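PDB 5Y6H: flagellar brake protein YcgR from Escherichia coli K-12, which acts as a flagellar brake that slows the motor when bound to cyclic di-GMP, here represented by its N-terminal domain, which is involved in FliG binding. Local coordinates for residues E87-S92 against P98-V103; L43-I46 against L51-D54; L32-G37 against A59-A64; L17-D22 against P106-V111; I71-E76 against V82-E87. All blocks are in the same frame, centred on the assembly; numbering follows the deposited sequence.

Contact 1: residues E87-S92 against P98-V103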
# COMPACT_ATOMS: atom_id res chain seq x y z
N GLU A 87 -2.71 -1.93 9.32
CA GLU A 87 -2.47 -1.72 10.74
C GLU A 87 -1.01 -1.92 11.14
O GLU A 87 -0.60 -1.42 12.19
CB GLU A 87 -3.35 -2.66 11.57
CG GLU A 87 -4.84 -2.44 11.37
CD GLU A 87 -5.68 -3.20 12.38
OE1 GLU A 87 -5.11 -3.66 13.39
OE2 GLU A 87 -6.90 -3.33 12.16
N GLN A 88 -0.23 -2.62 10.32
CA GLN A 88 1.13 -2.97 10.70
C GLN A 88 1.93 -3.33 9.46
O GLN A 88 1.41 -3.97 8.54
CB GLN A 88 1.12 -4.14 11.70
CG GLN A 88 2.45 -4.85 11.88
CD GLN A 88 2.56 -5.55 13.21
OE1 GLN A 88 1.60 -5.58 13.99
NE2 GLN A 88 3.72 -6.13 13.49
N LEU A 89 3.19 -2.89 9.43
CA LEU A 89 4.17 -3.39 8.49
C LEU A 89 5.32 -4.03 9.26
O LEU A 89 5.70 -3.55 10.34
CB LEU A 89 4.73 -2.29 7.58
CG LEU A 89 3.80 -1.26 6.95
CD1 LEU A 89 4.55 -0.46 5.89
CD2 LEU A 89 2.61 -1.94 6.34
N GLN A 90 5.86 -5.11 8.72
CA GLN A 90 7.06 -5.73 9.26
C GLN A 90 8.15 -5.69 8.20
O GLN A 90 7.89 -5.47 7.02
CB GLN A 90 6.79 -7.17 9.70
CG GLN A 90 6.03 -7.28 11.01
CD GLN A 90 5.88 -8.71 11.48
OE1 GLN A 90 6.48 -9.63 10.92
NE2 GLN A 90 5.08 -8.90 12.53
N GLN A 91 9.39 -5.88 8.64
CA GLN A 91 10.51 -5.89 7.70
C GLN A 91 10.73 -7.30 7.17
O GLN A 91 10.67 -8.28 7.91
CB GLN A 91 11.79 -5.38 8.36
CG GLN A 91 12.98 -5.37 7.40
CD GLN A 91 14.19 -4.65 7.97
OE1 GLN A 91 14.10 -3.99 9.00
NE2 GLN A 91 15.32 -4.77 7.28
N SER A 92 10.96 -7.39 5.86
CA SER A 92 11.23 -8.67 5.21
C SER A 92 12.29 -8.43 4.15
O SER A 92 13.03 -7.44 4.18
CB SER A 92 9.93 -9.28 4.65
OG SER A 92 10.14 -10.63 4.27
N PRO A 98 15.89 -4.99 1.54
CA PRO A 98 14.84 -4.92 2.57
C PRO A 98 13.54 -4.43 1.96
O PRO A 98 13.52 -3.64 1.01
CB PRO A 98 15.38 -3.92 3.59
CG PRO A 98 16.69 -3.43 3.08
CD PRO A 98 16.90 -3.94 1.69
N ALA A 99 12.43 -4.90 2.53
CA ALA A 99 11.10 -4.52 2.06
C ALA A 99 10.13 -4.56 3.23
O ALA A 99 10.40 -5.20 4.25
CB ALA A 99 10.61 -5.45 0.93
N PHE A 100 9.01 -3.87 3.08
CA PHE A 100 7.90 -3.99 4.01
C PHE A 100 7.00 -5.14 3.57
O PHE A 100 6.77 -5.35 2.37
CB PHE A 100 7.05 -2.72 4.08
CG PHE A 100 7.83 -1.46 4.39
CD1 PHE A 100 8.37 -1.26 5.66
CD2 PHE A 100 7.98 -0.47 3.43
CE1 PHE A 100 9.07 -0.09 5.95
CE2 PHE A 100 8.67 0.70 3.72
CZ PHE A 100 9.22 0.89 4.98
N ILE A 101 6.46 -5.87 4.54
CA ILE A 101 5.42 -6.86 4.29
C ILE A 101 4.19 -6.48 5.11
O ILE A 101 4.30 -6.08 6.28
CB ILE A 101 5.88 -8.30 4.62
CG1 ILE A 101 4.73 -9.29 4.40
CG2 ILE A 101 6.42 -8.41 6.04
CD1 ILE A 101 5.16 -10.75 4.40
N THR A 102 3.02 -6.58 4.48
CA THR A 102 1.75 -6.42 5.17
C THR A 102 0.75 -7.35 4.49
O THR A 102 1.11 -8.18 3.65
CB THR A 102 1.33 -4.95 5.20
OG1 THR A 102 0.25 -4.76 6.12
CG2 THR A 102 0.93 -4.46 3.81
N VAL A 103 -0.52 -7.23 4.87
CA VAL A 103 -1.56 -8.13 4.36
C VAL A 103 -2.65 -7.27 3.73
O VAL A 103 -2.75 -6.06 4.02
CB VAL A 103 -2.11 -9.06 5.46
CG1 VAL A 103 -0.97 -9.87 6.07
CG2 VAL A 103 -2.84 -8.26 6.52
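Gln90 and Ile101 pair by two backbone bonds, Gln90 N to Ile101 O at 3.1 Å and Ile101 N to Gln90 O at 2.9 Å, and Ser92 and Ala99 form the next hydrogen-bonded pair of this antiparallel hairpin. Ser92 N reaches Ala99 O at 2.8 Å, whereas Ala99 N comes to Ser92 O from well above the carbonyl plane. Beyond the ladder a side chain takes over: Thr102 OG1 gives its proton to Gln88 O at 2.8 Å, nearly in line with the carbonyl, and so continues the pairing where the regular backbone bonds stop.

Among the apolar contacts, Leu89 forks. Its CG lies opposite the carbonyl carbon (chi1 -44°), and the two methyls part: CD1 lies over a face of the Phe100 ring, 4.2 Å from its centroid, a CH-pi contact, while CD2 presses on Thr102 CB at 3.5 Å, a tight fit. On the face of Gln90 and Ser92, Ile101 CG2 touches both Gln90 CB and Ser92 CB.

Strand 97-102 lies between strands 90-94 and 50-54, bonded to the latter through Phe100 with Leu53 and Thr102 with Leu51. Helix 59-67 packs on Leu89 and Phe100 through Val65, Asn62 and Leu66.

Contact 2: residues L43-I46 against L51-D54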
# COMPACT_ATOMS: atom_id res chain seq x y z
N LEU A 43 4.43 -1.22 -5.01
CA LEU A 43 3.95 -2.57 -4.72
C LEU A 43 4.80 -3.56 -5.52
O LEU A 43 4.60 -3.74 -6.72
CB LEU A 43 2.47 -2.70 -5.05
CG LEU A 43 1.79 -4.04 -4.76
CD1 LEU A 43 1.89 -4.42 -3.29
CD2 LEU A 43 0.33 -4.01 -5.22
N LEU A 44 5.74 -4.21 -4.83
CA LEU A 44 6.71 -5.08 -5.49
C LEU A 44 6.11 -6.45 -5.81
O LEU A 44 6.44 -7.04 -6.84
CB LEU A 44 7.94 -5.25 -4.60
CG LEU A 44 8.81 -4.01 -4.41
CD1 LEU A 44 9.95 -4.30 -3.46
CD2 LEU A 44 9.33 -3.50 -5.74
N ALA A 45 5.26 -6.97 -4.93
CA ALA A 45 4.73 -8.31 -5.09
C ALA A 45 3.37 -8.40 -4.41
O ALA A 45 3.09 -7.66 -3.45
CB ALA A 45 5.69 -9.36 -4.52
N ILE A 46 2.54 -9.30 -4.91
CA ILE A 46 1.17 -9.46 -4.41
C ILE A 46 0.79 -10.94 -4.45
O ILE A 46 1.07 -11.63 -5.43
CB ILE A 46 0.17 -8.60 -5.22
CG1 ILE A 46 -1.24 -8.74 -4.66
CG2 ILE A 46 0.23 -8.93 -6.71
CD1 ILE A 46 -1.41 -8.16 -3.27
N LEU A 51 1.22 -8.44 0.82
CA LEU A 51 1.74 -7.36 -0.02
C LEU A 51 3.19 -7.12 0.36
O LEU A 51 3.52 -7.05 1.55
CB LEU A 51 0.96 -6.05 0.18
CG LEU A 51 -0.45 -5.82 -0.34
CD1 LEU A 51 -1.44 -6.75 0.33
CD2 LEU A 51 -0.85 -4.36 -0.12
N VAL A 52 4.05 -6.98 -0.64
CA VAL A 52 5.46 -6.63 -0.43
C VAL A 52 5.67 -5.22 -0.97
O VAL A 52 5.40 -4.97 -2.15
CB VAL A 52 6.41 -7.63 -1.10
CG1 VAL A 52 7.85 -7.31 -0.75
CG2 VAL A 52 6.06 -9.05 -0.69
N LEU A 53 6.15 -4.32 -0.12
CA LEU A 53 6.30 -2.91 -0.46
C LEU A 53 7.76 -2.49 -0.38
O LEU A 53 8.48 -2.91 0.53
CB LEU A 53 5.46 -2.02 0.47
CG LEU A 53 3.98 -2.40 0.62
CD1 LEU A 53 3.34 -1.65 1.78
CD2 LEU A 53 3.22 -2.13 -0.67
N ASP A 54 8.19 -1.64 -1.31
CA ASP A 54 9.56 -1.16 -1.33
C ASP A 54 9.84 -0.24 -0.14
O ASP A 54 8.98 0.52 0.31
CB ASP A 54 9.85 -0.42 -2.64
CG ASP A 54 11.33 -0.34 -2.97
OD1 ASP A 54 12.13 -1.05 -2.32
OD2 ASP A 54 11.70 0.44 -3.87
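Leu43 pairs with Leu53 across a non-hydrogen-bonded site, and its side chain runs inward. CB leaves the strand on the face shared with Leu51, Leu53 and Ile46. CG stands anti to the backbone N (chi1 -178°), which swings the branch over the neighbouring strand. There CD1 does the touching: it meets Leu53 CD2 at 3.7 Å and Leu51 CB at 3.9 Å, sitting between two residues that point to the same face, and it also lies against Val52 O. The other branch, CD2, turns to helix 13-26 and packs on Leu20 O.

Just after this pair the register slips by one residue. Leu44 and Ala45 both lie opposite Val52, a classic beta bulge within the hairpin of strands 37-47 and 50-54. Val52 O receives Leu44 N at 2.8 Å and, weakly, Ala45 N at 3.4 Å, while Val52 N closes the pair on Ala45 O at 3.0 Å in an almost straight bond (172°). The bulge turns Leu44 toward the partner strand, where its CD1 lies 3.8 Å from Asp54 CA.

Past it, Ala45 CB rests against Val52 CB and CG2 on the face away from Leu43, where Tyr94 of strand 90-94 also packs. Ile46 runs alongside Leu51, both pointing the same way, with Ile46 CD1 3.9 Å from Leu51 CG; Leu17, Leu20 and His24 of helix 13-26 touch the same isoleucine.

Contact 3: residues L32-G37 against A59-A64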
# COMPACT_ATOMS: atom_id res chain seq x y z
N LEU A 32 3.22 6.06 1.25
CA LEU A 32 2.92 5.56 2.58
C LEU A 32 2.92 6.74 3.54
O LEU A 32 3.92 7.46 3.64
CB LEU A 32 3.95 4.52 3.03
CG LEU A 32 3.80 3.04 2.67
CD1 LEU A 32 3.37 2.84 1.22
CD2 LEU A 32 5.10 2.30 2.95
N SER A 33 1.80 6.95 4.23
CA SER A 33 1.67 8.05 5.17
C SER A 33 1.33 7.53 6.55
O SER A 33 0.53 6.60 6.70
CB SER A 33 0.60 9.05 4.70
OG SER A 33 0.91 9.58 3.42
N TRP A 34 1.94 8.13 7.57
CA TRP A 34 1.67 7.78 8.96
C TRP A 34 1.67 9.04 9.80
O TRP A 34 2.00 10.13 9.32
CB TRP A 34 2.71 6.78 9.50
CG TRP A 34 4.10 7.33 9.56
CD1 TRP A 34 4.75 7.81 10.66
CD2 TRP A 34 5.02 7.45 8.47
NE1 TRP A 34 6.02 8.23 10.32
CE2 TRP A 34 6.20 8.02 8.98
CE3 TRP A 34 4.95 7.14 7.11
CZ2 TRP A 34 7.31 8.28 8.18
CZ3 TRP A 34 6.06 7.40 6.32
CH2 TRP A 34 7.22 7.96 6.85
N ASN A 35 1.28 8.89 11.07
CA ASN A 35 1.32 10.02 11.99
C ASN A 35 2.76 10.43 12.24
O ASN A 35 3.43 9.89 13.12
CB ASN A 35 0.62 9.65 13.31
CG ASN A 35 0.37 10.86 14.19
OD1 ASN A 35 0.30 11.98 13.70
ND2 ASN A 35 0.24 10.63 15.49
N GLY A 36 3.27 11.37 11.44
CA GLY A 36 4.65 11.80 11.59
C GLY A 36 5.43 11.97 10.30
O GLY A 36 6.48 12.62 10.31
N GLY A 37 4.97 11.41 9.19
CA GLY A 37 5.70 11.57 7.95
C GLY A 37 5.07 10.81 6.80
O GLY A 37 3.95 10.30 6.91
N ALA A 59 16.46 6.16 5.57
CA ALA A 59 16.37 5.09 6.56
C ALA A 59 15.48 5.47 7.73
O ALA A 59 14.76 4.62 8.27
CB ALA A 59 17.77 4.71 7.05
N GLU A 60 15.51 6.73 8.16
CA GLU A 60 14.69 7.14 9.29
C GLU A 60 13.21 7.04 8.98
O GLU A 60 12.40 6.79 9.88
CB GLU A 60 15.06 8.55 9.75
CG GLU A 60 14.75 9.65 8.75
CD GLU A 60 15.92 9.96 7.84
OE1 GLU A 60 16.01 11.12 7.37
OE2 GLU A 60 16.74 9.06 7.58
N ASP A 61 12.82 7.24 7.71
CA ASP A 61 11.43 7.06 7.32
C ASP A 61 11.00 5.60 7.45
O ASP A 61 9.89 5.31 7.91
CB ASP A 61 11.20 7.54 5.89
CG ASP A 61 11.35 9.04 5.75
OD1 ASP A 61 11.30 9.75 6.77
OD2 ASP A 61 11.53 9.50 4.60
N ASN A 62 11.87 4.68 7.05
CA ASN A 62 11.52 3.26 7.14
C ASN A 62 11.38 2.82 8.59
O ASN A 62 10.45 2.07 8.92
CB ASN A 62 12.58 2.44 6.40
CG ASN A 62 12.68 2.83 4.94
OD1 ASN A 62 11.67 3.12 4.29
ND2 ASN A 62 13.90 2.86 4.41
N ILE A 63 12.27 3.28 9.46
CA ILE A 63 12.17 2.96 10.89
C ILE A 63 10.88 3.53 11.47
O ILE A 63 10.20 2.87 12.28
CB ILE A 63 13.41 3.47 11.64
CG1 ILE A 63 14.66 2.77 11.12
CG2 ILE A 63 13.25 3.25 13.13
CD1 ILE A 63 15.95 3.39 11.59
N ALA A 64 10.53 4.76 11.10
CA ALA A 64 9.29 5.36 11.59
C ALA A 64 8.08 4.55 11.16
O ALA A 64 7.16 4.32 11.96
CB ALA A 64 9.18 6.81 11.10
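Trp34, the last residue of strand 30-34, meets helix 59-67 at Asp61 and Ala64 through its indole, for the two backbones share no hydrogen bond and the turn through Asn35 and Gly36 leads from strand 30-34 into strand 37-47, closed by Trp34 N to Gly37 O at 3.0 Å and Gly37 N to Trp34 O at 3.2 Å. The indole carries nearly the whole contact. Its CG lies between the backbone N and the carbonyl carbon (chi1 64°), a rotation that lays the ring back over the turn, with Gly37 O 3.3 Å above one face near the rim.

The helix comes to the other side of the ring. Ala64 CB approaches obliquely along the border from the pyrrole nitrogen to the benzo ring, 3.6 Å from Trp34 NE1 and 3.8 Å from Trp34 CZ2. One turn earlier, Asp61 lies beside the far end of the indole: its CB is 4.1 Å from Trp34 CH2, and its backbone O is 3.9 Å from that same carbon. The Asp61 carboxylate is turned 63° from the indole plane. Ala68, just beyond the helix, also packs on Trp34, while Asp61 touches Leu39 of strand 37-47.

With Trp34 NE1 meeting a methyl group and Asp61 meeting the ring through carbon and backbone oxygen, this surface contact rests on van der Waals packing, a broad aromatic ring set between hairpin turn and helix.

Contact 4: residues L17-D22 against P106-V111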
# COMPACT_ATOMS: atom_id res chain seq x y z
N LEU A 17 -8.68 -7.60 -3.74
CA LEU A 17 -7.50 -8.20 -4.35
C LEU A 17 -7.42 -7.85 -5.84
O LEU A 17 -6.32 -7.64 -6.37
CB LEU A 17 -7.52 -9.71 -4.15
CG LEU A 17 -6.27 -10.48 -4.58
CD1 LEU A 17 -5.05 -9.98 -3.83
CD2 LEU A 17 -6.45 -11.97 -4.35
N GLY A 18 -8.57 -7.76 -6.52
CA GLY A 18 -8.55 -7.42 -7.93
C GLY A 18 -7.91 -6.07 -8.21
O GLY A 18 -7.14 -5.92 -9.16
N VAL A 19 -8.21 -5.07 -7.38
CA VAL A 19 -7.60 -3.76 -7.55
C VAL A 19 -6.11 -3.83 -7.28
O VAL A 19 -5.30 -3.20 -7.98
CB VAL A 19 -8.29 -2.72 -6.65
CG1 VAL A 19 -7.57 -1.38 -6.72
CG2 VAL A 19 -9.76 -2.56 -7.03
N LEU A 20 -5.71 -4.58 -6.25
CA LEU A 20 -4.30 -4.69 -5.90
C LEU A 20 -3.52 -5.37 -7.02
O LEU A 20 -2.36 -5.01 -7.28
CB LEU A 20 -4.14 -5.45 -4.59
CG LEU A 20 -4.68 -4.74 -3.34
CD1 LEU A 20 -4.62 -5.66 -2.13
CD2 LEU A 20 -3.92 -3.44 -3.08
N ARG A 21 -4.12 -6.36 -7.68
CA ARG A 21 -3.47 -7.00 -8.82
C ARG A 21 -3.22 -5.99 -9.94
O ARG A 21 -2.15 -5.99 -10.55
CB ARG A 21 -4.32 -8.17 -9.34
CG ARG A 21 -4.58 -9.27 -8.32
CD ARG A 21 -3.70 -10.47 -8.56
NE ARG A 21 -4.15 -11.64 -7.81
CZ ARG A 21 -3.34 -12.60 -7.38
NH1 ARG A 21 -2.04 -12.52 -7.62
NH2 ARG A 21 -3.83 -13.63 -6.70
N ASP A 22 -4.21 -5.13 -10.22
CA ASP A 22 -4.03 -4.10 -11.23
C ASP A 22 -2.95 -3.10 -10.82
O ASP A 22 -2.16 -2.64 -11.65
CB ASP A 22 -5.35 -3.37 -11.49
CG ASP A 22 -6.27 -4.13 -12.43
OD1 ASP A 22 -5.85 -5.15 -13.01
OD2 ASP A 22 -7.43 -3.69 -12.59
N PRO A 106 -9.08 -5.06 4.67
CA PRO A 106 -10.46 -5.54 4.51
C PRO A 106 -11.29 -4.68 3.57
O PRO A 106 -12.24 -5.19 2.97
CB PRO A 106 -11.01 -5.52 5.94
CG PRO A 106 -10.15 -4.54 6.67
CD PRO A 106 -8.79 -4.68 6.06
N THR A 107 -10.96 -3.40 3.44
CA THR A 107 -11.64 -2.53 2.48
C THR A 107 -10.60 -1.67 1.77
O THR A 107 -9.49 -1.46 2.27
CB THR A 107 -12.69 -1.62 3.15
OG1 THR A 107 -12.05 -0.69 4.03
CG2 THR A 107 -13.71 -2.44 3.92
N LEU A 108 -10.99 -1.17 0.60
CA LEU A 108 -10.11 -0.39 -0.26
C LEU A 108 -10.95 0.63 -1.01
O LEU A 108 -12.07 0.33 -1.42
CB LEU A 108 -9.35 -1.31 -1.23
CG LEU A 108 -8.35 -0.77 -2.26
CD1 LEU A 108 -7.30 -1.83 -2.54
CD2 LEU A 108 -9.05 -0.37 -3.54
N TRP A 109 -10.41 1.84 -1.18
CA TRP A 109 -11.05 2.86 -2.00
C TRP A 109 -10.40 2.88 -3.38
O TRP A 109 -9.17 2.97 -3.49
CB TRP A 109 -10.94 4.25 -1.35
CG TRP A 109 -11.63 4.39 -0.03
CD1 TRP A 109 -11.06 4.35 1.21
CD2 TRP A 109 -13.03 4.61 0.19
NE1 TRP A 109 -12.01 4.52 2.18
CE2 TRP A 109 -13.23 4.68 1.58
CE3 TRP A 109 -14.14 4.75 -0.66
CZ2 TRP A 109 -14.49 4.89 2.14
CZ3 TRP A 109 -15.39 4.95 -0.10
CH2 TRP A 109 -15.55 5.02 1.29
N PHE A 110 -11.22 2.77 -4.42
CA PHE A 110 -10.78 2.94 -5.81
C PHE A 110 -11.61 4.10 -6.35
O PHE A 110 -12.70 3.89 -6.88
CB PHE A 110 -10.96 1.66 -6.63
CG PHE A 110 -10.20 1.65 -7.93
CD1 PHE A 110 -10.59 0.83 -8.97
CD2 PHE A 110 -9.09 2.45 -8.10
CE1 PHE A 110 -9.89 0.81 -10.16
CE2 PHE A 110 -8.38 2.44 -9.29
CZ PHE A 110 -8.78 1.62 -10.32
N VAL A 111 -11.09 5.31 -6.19
CA VAL A 111 -11.85 6.54 -6.46
C VAL A 111 -11.63 6.95 -7.91
O VAL A 111 -10.54 7.39 -8.28
CB VAL A 111 -11.44 7.66 -5.49
CG1 VAL A 111 -12.33 8.87 -5.69
CG2 VAL A 111 -11.51 7.16 -4.05
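Val19 of helix 13-26 wedges its two methyl groups between Leu108 and Phe110 of strand 108-111. Val19 CG1 lies 3.7 Å from Leu108 CD2 and also stands 4.2 Å above one face of the Phe110 ring, toward its rim. The second methyl, Val19 CG2, meets Phe110 CD1 at 4.0 Å, so the valine straddles the two strand residues. One position along the helix, Leu20 adds a branch of its own: Leu20 CD2 packs on Leu108 CD1 at 3.8 Å. Leu108 is thus divided, one methyl to each of two consecutive helical residues.

The strand backbone directs Leu108 and Phe110, two apart, toward the helix, and chi1 (180° and -164°) then carries each CG to the side opposite the backbone N; the intervening Trp109 points away. Val19 likewise points at the strand, whereas the bond from CA to CB in Leu20 points away and its branched end curls back. The axes of the two short segments approach to 9.7 Å at 60°, a spacing spanned by the side chains of Val19, Leu20, Leu108 and Phe110.

Further out, Val82 touches both Val19 and Phe110, and Phe84 touches Leu20 and Leu108, so strand 80-86 continues the same apolar surface. Strand 108-111 is held between strand 80-86, through Trp109 with Glu83, and the short strand 9-10; the helix also meets Ile46 of strand 37-47 through Leu17 and Leu20.

Contact 5: residues I71-E76 against V82-E87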
# COMPACT_ATOMS: atom_id res chain seq x y z
N ILE A 71 -1.05 2.88 8.83
CA ILE A 71 -0.34 3.38 7.66
C ILE A 71 -1.34 3.49 6.52
O ILE A 71 -1.98 2.49 6.16
CB ILE A 71 0.83 2.47 7.25
CG1 ILE A 71 1.84 2.32 8.40
CG2 ILE A 71 1.51 3.00 6.00
CD1 ILE A 71 1.65 1.06 9.22
N THR A 72 -1.48 4.69 5.96
CA THR A 72 -2.36 4.93 4.82
C THR A 72 -1.55 4.86 3.53
O THR A 72 -0.51 5.51 3.41
CB THR A 72 -3.05 6.29 4.94
OG1 THR A 72 -3.90 6.29 6.09
CG2 THR A 72 -3.89 6.58 3.70
N ILE A 73 -2.03 4.07 2.57
CA ILE A 73 -1.35 3.86 1.31
C ILE A 73 -2.19 4.48 0.20
O ILE A 73 -3.38 4.18 0.08
CB ILE A 73 -1.10 2.36 1.06
CG1 ILE A 73 -0.27 1.78 2.23
CG2 ILE A 73 -0.40 2.15 -0.27
CD1 ILE A 73 -0.02 0.31 2.15
N THR A 74 -1.56 5.35 -0.60
CA THR A 74 -2.23 6.05 -1.69
C THR A 74 -1.46 5.88 -2.99
O THR A 74 -0.23 5.79 -3.00
CB THR A 74 -2.37 7.56 -1.39
OG1 THR A 74 -1.09 8.10 -1.03
CG2 THR A 74 -3.35 7.78 -0.24
N ALA A 75 -2.19 5.86 -4.10
CA ALA A 75 -1.59 5.79 -5.42
C ALA A 75 -2.60 6.34 -6.42
O ALA A 75 -3.79 6.06 -6.32
CB ALA A 75 -1.19 4.36 -5.80
N GLU A 76 -2.12 7.13 -7.38
CA GLU A 76 -3.05 7.71 -8.34
C GLU A 76 -2.39 7.89 -9.70
O GLU A 76 -1.20 8.19 -9.80
CB GLU A 76 -3.61 9.05 -7.86
CG GLU A 76 -2.56 10.08 -7.46
CD GLU A 76 -3.15 11.17 -6.59
OE1 GLU A 76 -4.14 11.80 -7.02
OE2 GLU A 76 -2.62 11.41 -5.48
N VAL A 82 -6.16 5.08 -5.65
CA VAL A 82 -6.30 3.96 -4.73
C VAL A 82 -5.95 4.46 -3.33
O VAL A 82 -4.96 5.18 -3.16
CB VAL A 82 -5.39 2.79 -5.14
CG1 VAL A 82 -5.40 1.70 -4.07
CG2 VAL A 82 -5.82 2.24 -6.50
N GLU A 83 -6.77 4.11 -2.34
CA GLU A 83 -6.46 4.45 -0.95
C GLU A 83 -6.91 3.33 -0.03
O GLU A 83 -8.05 2.87 -0.12
CB GLU A 83 -7.11 5.77 -0.54
CG GLU A 83 -6.96 6.08 0.95
CD GLU A 83 -7.29 7.52 1.28
OE1 GLU A 83 -8.08 7.75 2.22
OE2 GLU A 83 -6.75 8.43 0.62
N PHE A 84 -6.02 2.89 0.85
CA PHE A 84 -6.38 1.92 1.88
C PHE A 84 -5.43 2.08 3.05
O PHE A 84 -4.40 2.74 2.95
CB PHE A 84 -6.38 0.48 1.34
CG PHE A 84 -5.05 0.02 0.78
CD1 PHE A 84 -4.19 -0.74 1.56
CD2 PHE A 84 -4.69 0.32 -0.52
CE1 PHE A 84 -2.98 -1.18 1.05
CE2 PHE A 84 -3.48 -0.12 -1.03
CZ PHE A 84 -2.62 -0.87 -0.25
N THR A 85 -5.81 1.49 4.18
CA THR A 85 -5.04 1.59 5.42
C THR A 85 -4.74 0.20 5.94
O THR A 85 -5.60 -0.68 5.92
CB THR A 85 -5.80 2.40 6.48
OG1 THR A 85 -6.06 3.72 5.98
CG2 THR A 85 -5.00 2.50 7.77
N VAL A 86 -3.50 -0.00 6.39
CA VAL A 86 -3.09 -1.24 7.04
C VAL A 86 -2.67 -0.91 8.46
O VAL A 86 -2.31 0.22 8.79
CB VAL A 86 -1.96 -1.95 6.27
CG1 VAL A 86 -2.42 -2.35 4.88
CG2 VAL A 86 -0.74 -1.06 6.20
N GLU A 87 -2.71 -1.93 9.32
CA GLU A 87 -2.47 -1.72 10.74
C GLU A 87 -1.01 -1.92 11.14
O GLU A 87 -0.60 -1.42 12.19
CB GLU A 87 -3.35 -2.66 11.57
CG GLU A 87 -4.84 -2.44 11.37
CD GLU A 87 -5.68 -3.20 12.38
OE1 GLU A 87 -5.11 -3.66 13.39
OE2 GLU A 87 -6.90 -3.33 12.16
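Ile73 and Phe84 form the central hydrogen-bonded pair of this antiparallel hairpin, with Ile73 N bonded to Phe84 O at 2.7 Å and almost straight (177°), and Phe84 N returning to Ile73 O at 3.0 Å. The same reciprocal pairing recurs two residues away in each direction, between Ile71 and Val86 and between Ala75 and Val82, where Val82 N reaches Ala75 O at 2.7 Å. Six backbone bonds therefore tie the strands in unbroken register. At the non-hydrogen-bonded sites, CA-H...O contacts such as Thr74 CA to Val82 O at 3.2 Å fill in.

One face of the ladder is polar. Thr72 OG1 and Thr85 OG1 share a weak hydrogen bond of 3.4 Å, and Glu83 lies alongside Thr74, its aliphatic part also near Thr72 CG2. The carboxylate finds its stronger partner elsewhere: Glu83 OE2 bonds the hydroxyl of Tyr4.

The other face is apolar and dominated by Ile73 against Phe84. Phe84 turns CG in over its own backbone (chi1 59°), which lays the ring across the neighbouring strand, and Ile73 CB sits over that ring, 4.0 Å from the centroid, a CH-pi contact. Ile73 CD1 closes on Phe84 CE1 at 3.5 Å. At the ring's edge, in its plane, is Val82 CG1, and Val86 CG2 packs on Ile71 CB.

The chemistry makes this an amphipathic hairpin: threonines and glutamate line one side, while the isoleucines, valines and phenylalanine build the core with Leu30 and Leu32, and with Val19 and Leu20 of helix 13-26.

In the fold
From the N terminus, helix 13-26 supplies the first half of contact 4, whose loop closes only at strand 108-111 and encloses all the others. Contact 3 opens next, at strand 30-34, and closes on helix 59-67; contact 2, a local hairpin, is nested inside it. Contacts 5 and 1 follow in series as further hairpins, sharing Glu87. No loops cross. All five reach one antiparallel sheet: contacts 1 and 2 join through neighbouring strands 97-102 and 50-54, contacts 3 and 5 through 30-34 and 71-77, contacts 5 and 4 through 80-86 and 108-111. Contacts 3 and 4, centres about 23 Å apart, attach the two helices on opposite sides of the domain's centre.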